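Local atomic coordinates of NLP/P60 (Enterococcus faecium, PDB entry 6B8C), a protein that acts as a secreted peptidoglycan endopeptidase of the NlpC/P60 family, generating muropeptides that enhance host immunity and limit bacterial pathogenesis. Residues T83-S88 against D137-M142; G73-Q78 against G102-V107. One frame throughout, in Å; residues are numbered along the deposited sequence.

Contact 1: T83-S88 against D137-M142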
loop_
_atom_site.group_PDB
_atom_site.type_symbol
_atom_site.label_atom_id
_atom_site.label_comp_id
_atom_site.label_asym_id
_atom_site.label_seq_id
_atom_site.Cartn_x
_atom_site.Cartn_y
_atom_site.Cartn_z
ATOM N N THR A 83 -5.812 -11.916 4.496
ATOM C CA THR A 83 -5.724 -13.225 3.856
ATOM C C THR A 83 -5.136 -13.074 2.458
ATOM O O THR A 83 -5.587 -12.231 1.678
ATOM C CB THR A 83 -7.096 -13.907 3.792
ATOM O OG1 THR A 83 -7.036 -15.035 2.910
ATOM C CG2 THR A 83 -8.165 -12.938 3.307
ATOM N N LYS A 84 -4.114 -13.875 2.154
ATOM C CA LYS A 84 -3.471 -13.813 0.846
ATOM C C LYS A 84 -4.460 -14.165 -0.256
ATOM O O LYS A 84 -5.370 -14.980 -0.076
ATOM C CB LYS A 84 -2.267 -14.753 0.795
ATOM C CG LYS A 84 -1.014 -14.163 1.415
ATOM C CD LYS A 84 0.112 -15.179 1.473
ATOM C CE LYS A 84 1.399 -14.529 1.954
ATOM N NZ LYS A 84 1.191 -13.749 3.207
ATOM N N ILE A 85 -4.273 -13.536 -1.417
ATOM C CA ILE A 85 -5.247 -13.606 -2.497
ATOM C C ILE A 85 -4.543 -13.228 -3.795
ATOM O O ILE A 85 -3.455 -12.643 -3.787
ATOM C CB ILE A 85 -6.456 -12.682 -2.192
ATOM C CG1 ILE A 85 -7.735 -13.224 -2.828
ATOM C CG2 ILE A 85 -6.186 -11.251 -2.642
ATOM C CD1 ILE A 85 -8.992 -12.513 -2.362
ATOM N N SER A 86 -5.153 -13.591 -4.920
ATOM C CA SER A 86 -4.589 -13.226 -6.208
ATOM C C SER A 86 -4.817 -11.743 -6.482
ATOM O O SER A 86 -5.726 -11.113 -5.934
ATOM C CB SER A 86 -5.201 -14.068 -7.330
ATOM O OG SER A 86 -6.397 -13.482 -7.815
ATOM N N VAL A 87 -3.964 -11.182 -7.341
ATOM C CA VAL A 87 -4.110 -9.775 -7.702
ATOM C C VAL A 87 -5.421 -9.545 -8.443
ATOM O O VAL A 87 -6.001 -8.454 -8.374
ATOM C CB VAL A 87 -2.892 -9.315 -8.529
ATOM C CG1 VAL A 87 -2.964 -7.823 -8.816
ATOM C CG2 VAL A 87 -1.600 -9.658 -7.800
ATOM N N SER A 88 -5.921 -10.568 -9.143
ATOM C CA SER A 88 -7.207 -10.442 -9.821
ATOM C C SER A 88 -8.339 -10.231 -8.823
ATOM O O SER A 88 -9.258 -9.440 -9.069
ATOM C CB SER A 88 -7.476 -11.684 -10.671
ATOM O OG SER A 88 -6.414 -11.932 -11.574
ATOM N N ASP A 137 3.073 -8.970 -7.177
ATOM C CA ASP A 137 3.160 -10.425 -7.178
ATOM C C ASP A 137 1.951 -11.089 -6.524
ATOM O O ASP A 137 1.448 -12.087 -7.050
ATOM C CB ASP A 137 4.456 -10.874 -6.497
ATOM C CG ASP A 137 5.693 -10.529 -7.314
ATOM O OD1 ASP A 137 5.800 -10.993 -8.470
ATOM O OD2 ASP A 137 6.551 -9.776 -6.809
ATOM N N PHE A 138 1.461 -10.575 -5.396
ATOM C CA PHE A 138 0.211 -11.111 -4.844
ATOM C C PHE A 138 -0.535 -9.991 -4.127
ATOM O O PHE A 138 -0.115 -8.831 -4.149
ATOM C CB PHE A 138 0.470 -12.325 -3.936
ATOM C CG PHE A 138 1.345 -12.038 -2.746
ATOM C CD1 PHE A 138 2.714 -12.243 -2.813
ATOM C CD2 PHE A 138 0.796 -11.590 -1.554
ATOM C CE1 PHE A 138 3.521 -11.991 -1.720
ATOM C CE2 PHE A 138 1.599 -11.335 -0.456
ATOM C CZ PHE A 138 2.962 -11.536 -0.539
ATOM N N ALA A 139 -1.656 -10.331 -3.489
ATOM C CA ALA A 139 -2.457 -9.345 -2.786
ATOM C C ALA A 139 -2.902 -9.925 -1.453
ATOM O O ALA A 139 -2.741 -11.116 -1.177
ATOM C CB ALA A 139 -3.666 -8.906 -3.621
ATOM N N VAL A 140 -3.478 -9.058 -0.625
ATOM C CA VAL A 140 -3.901 -9.400 0.726
ATOM C C VAL A 140 -5.214 -8.681 0.993
ATOM O O VAL A 140 -5.282 -7.449 0.897
ATOM C CB VAL A 140 -2.848 -9.015 1.781
ATOM C CG1 VAL A 140 -3.442 -9.078 3.170
ATOM C CG2 VAL A 140 -1.637 -9.935 1.685
ATOM N N SER A 141 -6.258 -9.452 1.293
ATOM C CA SER A 141 -7.545 -8.902 1.684
ATOM C C SER A 141 -7.524 -8.523 3.156
ATOM O O SER A 141 -6.910 -9.209 3.982
ATOM C CB SER A 141 -8.666 -9.911 1.424
ATOM O OG SER A 141 -8.726 -10.285 0.059
ATOM N N MET A 142 -8.203 -7.427 3.477
ATOM C CA MET A 142 -8.200 -6.870 4.821
ATOM C C MET A 142 -9.614 -6.803 5.390
ATOM O O MET A 142 -10.438 -6.003 4.941
ATOM C CB MET A 142 -7.569 -5.477 4.806
ATOM C CG MET A 142 -6.311 -5.384 3.953
ATOM S SD MET A 142 -4.838 -6.005 4.781
ATOM C CE MET A 142 -4.716 -4.841 6.135
#
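The Phe138 ring and the aliphatic end of Lys84 meet at a slant: Lys84 CE comes 4.0 Å from Phe138 CE2, while the ring of Phe97, its plane turned about 20° from that of Phe138, and the side chain of Pro101 supply further neighbours. The lysine chain is extended as far as CE, the atom that touches the ring, and bent only at chi4.

Backbone hydrogen bonds pair the two strands. Thr83 O accepts Ser141 N at 2.9 Å, and Ile85 N and Ala139 N are bonded at the same length to Ala139 O and Ile85 O respectively. The bond from Thr83 N to Ser141 O is doubtful. Thr83-Ser141 and Ile85-Ala139 are thus hydrogen-bonded pairs flanking the non-hydrogen-bonded pair Lys84-Val140. This pairing adds 83-85, as an outermost strand, to the six-stranded antiparallel sheet of this papain-like NlpC/P60 domain, with 138-141 between it and 95-98; the two segment axes lie at 142°. Where 138-141 begins, Asp137 and Phe138 both face Phe97, a classic beta bulge.

On the sheet face of Thr83, Ile85, Ala139 and Ser141, Ile85 CG2 packs on Ala139 CB at 3.6 Å. Its other branch has CG1 roughly anti to the backbone N, which carries CD1 to 3.3 Å from Ser141 OG. Thr83 CG2 lies against Ser141 CB at 3.6 Å, and beyond the strand Val87 CG2 touches Phe138 CA.

Contact 2: G73-Q78 against G102-V107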
loop_
_atom_site.group_PDB
_atom_site.type_symbol
_atom_site.label_atom_id
_atom_site.label_comp_id
_atom_site.label_asym_id
_atom_site.label_seq_id
_atom_site.Cartn_x
_atom_site.Cartn_y
_atom_site.Cartn_z
ATOM N N GLY A 73 5.374 -2.183 10.455
ATOM C CA GLY A 73 6.078 -0.958 10.114
ATOM C C GLY A 73 6.938 -1.052 8.873
ATOM O O GLY A 73 7.244 -0.021 8.263
ATOM N N TRP A 74 7.339 -2.256 8.489
ATOM C CA TRP A 74 8.033 -2.504 7.234
ATOM C C TRP A 74 7.229 -3.530 6.435
ATOM O O TRP A 74 6.112 -3.902 6.806
ATOM C CB TRP A 74 9.485 -2.932 7.477
ATOM C CG TRP A 74 9.679 -4.042 8.475
ATOM C CD1 TRP A 74 9.380 -4.017 9.810
ATOM C CD2 TRP A 74 10.261 -5.324 8.221
ATOM N NE1 TRP A 74 9.718 -5.213 10.394
ATOM C CE2 TRP A 74 10.263 -6.032 9.441
ATOM C CE3 TRP A 74 10.771 -5.949 7.078
ATOM C CZ2 TRP A 74 10.753 -7.330 9.549
ATOM C CZ3 TRP A 74 11.261 -7.240 7.192
ATOM C CH2 TRP A 74 11.247 -7.916 8.416
ATOM N N THR A 75 7.805 -3.988 5.325
ATOM C CA THR A 75 7.005 -4.643 4.293
ATOM C C THR A 75 6.509 -6.019 4.729
ATOM O O THR A 75 5.346 -6.366 4.493
ATOM C CB THR A 75 7.817 -4.746 3.002
ATOM O OG1 THR A 75 7.194 -5.678 2.113
ATOM C CG2 THR A 75 9.246 -5.190 3.298
ATOM N N VAL A 76 7.360 -6.810 5.373
ATOM C CA VAL A 76 7.081 -8.234 5.556
ATOM C C VAL A 76 5.997 -8.482 6.605
ATOM O O VAL A 76 5.093 -9.293 6.348
ATOM C CB VAL A 76 8.368 -9.008 5.885
ATOM C CG1 VAL A 76 8.061 -10.482 6.067
ATOM C CG2 VAL A 76 9.387 -8.818 4.774
ATOM N N PRO A 77 6.020 -7.842 7.783
ATOM C CA PRO A 77 4.888 -8.018 8.712
ATOM C C PRO A 77 3.541 -7.683 8.097
ATOM O O PRO A 77 2.544 -8.353 8.401
ATOM C CB PRO A 77 5.232 -7.073 9.873
ATOM C CG PRO A 77 6.310 -6.172 9.351
ATOM C CD PRO A 77 7.073 -7.003 8.382
ATOM N N GLN A 78 3.485 -6.687 7.210
ATOM C CA GLN A 78 2.231 -6.330 6.560
ATOM C C GLN A 78 1.655 -7.465 5.724
ATOM O O GLN A 78 0.482 -7.397 5.342
ATOM C CB GLN A 78 2.436 -5.087 5.690
ATOM C CG GLN A 78 2.937 -3.885 6.469
ATOM C CD GLN A 78 2.773 -2.577 5.716
ATOM O OE1 GLN A 78 2.352 -2.557 4.561
ATOM N NE2 GLN A 78 3.101 -1.474 6.377
ATOM N N GLY A 102 7.471 -13.580 2.515
ATOM C CA GLY A 102 8.678 -13.589 3.305
ATOM C C GLY A 102 9.759 -12.659 2.802
ATOM O O GLY A 102 10.639 -12.272 3.582
ATOM N N GLY A 103 9.712 -12.287 1.527
ATOM C CA GLY A 103 10.718 -11.423 0.948
ATOM C C GLY A 103 10.122 -10.316 0.105
ATOM O O GLY A 103 10.729 -9.888 -0.881
ATOM N N THR A 104 8.928 -9.856 0.472
ATOM C CA THR A 104 8.329 -8.738 -0.238
ATOM C C THR A 104 9.195 -7.496 -0.085
ATOM O O THR A 104 9.743 -7.228 0.986
ATOM C CB THR A 104 6.919 -8.453 0.272
ATOM O OG1 THR A 104 6.948 -8.282 1.694
ATOM C CG2 THR A 104 5.980 -9.592 -0.094
ATOM N N TYR A 105 9.329 -6.747 -1.176
ATOM C CA TYR A 105 10.136 -5.540 -1.191
ATOM C C TYR A 105 9.323 -4.289 -1.493
ATOM O O TYR A 105 9.883 -3.187 -1.484
ATOM C CB TYR A 105 11.282 -5.677 -2.208
ATOM C CG TYR A 105 10.838 -5.980 -3.627
ATOM C CD1 TYR A 105 10.503 -4.955 -4.503
ATOM C CD2 TYR A 105 10.763 -7.289 -4.091
ATOM C CE1 TYR A 105 10.100 -5.224 -5.799
ATOM C CE2 TYR A 105 10.361 -7.569 -5.389
ATOM C CZ TYR A 105 10.031 -6.528 -6.238
ATOM O OH TYR A 105 9.630 -6.791 -7.529
ATOM N N HIS A 106 8.025 -4.422 -1.755
ATOM C CA HIS A 106 7.202 -3.274 -2.100
ATOM C C HIS A 106 5.747 -3.606 -1.812
ATOM O O HIS A 106 5.324 -4.759 -1.927
ATOM C CB HIS A 106 7.373 -2.879 -3.570
ATOM C CG HIS A 106 6.854 -1.512 -3.887
ATOM N ND1 HIS A 106 7.552 -0.363 -3.581
ATOM C CD2 HIS A 106 5.701 -1.107 -4.471
ATOM C CE1 HIS A 106 6.855 0.689 -3.969
ATOM N NE2 HIS A 106 5.727 0.266 -4.511
ATOM N N VAL A 107 4.987 -2.572 -1.462
ATOM C CA VAL A 107 3.575 -2.701 -1.136
ATOM C C VAL A 107 2.843 -1.466 -1.645
ATOM O O VAL A 107 3.415 -0.378 -1.749
ATOM C CB VAL A 107 3.361 -2.888 0.385
ATOM C CG1 VAL A 107 3.686 -1.604 1.130
ATOM C CG2 VAL A 107 1.943 -3.345 0.684
#
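Thr75 and Thr104 account for the hydrogen bonding of this contact. Thr75 OG1 has one proton and two acceptors in reach, Thr104 OG1 at 2.6 Å and, more weakly, Thr104 O at 3.2 Å; which it uses is not settled. A chi1 of 165° turns Thr75 OG1 away from the backbone N and sets it beside Thr104, whose own OG1 sits between its backbone N and carbonyl carbon (chi1 54°).

Van der Waals contacts flank this polar pair. Thr75 CG2 is only 3.1 Å from Thr104 O, a tight fit, and Val76 CG2 leans on Gly102 O at 3.9 Å. Further on, the Gln78 chain crosses that of Val107 at about a right angle, with Gln78 OE1 3.8 Å from Val107 CG1.

Bonds to other parts of the chain fix the Gln78 amide: OE1 to Thr59 OG1, and NE2 to the carbonyls of Gly72 and Ser56. Next to Val107, His106 is bonded through NE2 to His118 ND1 and touches Cys55, an arrangement consistent with the Cys-His-His catalytic site of NlpC/P60 enzymes. Both carboxylate oxygens of Glu79 grip the 102-107 segment, OE1 bonded to Thr104 OG1 and OE2 to the N-H of Gly102; if ionised, Glu79 probably takes the Thr104 proton, so that Thr104 OG1 would be an acceptor for Thr75.

In the fold
Reading from the N terminus, the chain leaves helix 55-67, passes 73-78, and then forms the outer strand at 83-85. Contact 2 closes the first loop when 102-107 returns to 73-78, a span that takes in both 83-88 and strand 95-98. Contact 1 closes a longer one when the C-terminal strand 138-141 comes back to 83-85. Their segments alternate along the chain, so the two closures cross. Contact 2 joins the loop after helix 55-67 to the residues leading into strand 106-112, whereas contact 1 completes an edge of the same sheet. With centres about 13 Å apart, they meet directly where Phe138 CZ packs 3.6 Å from Thr104 CG2.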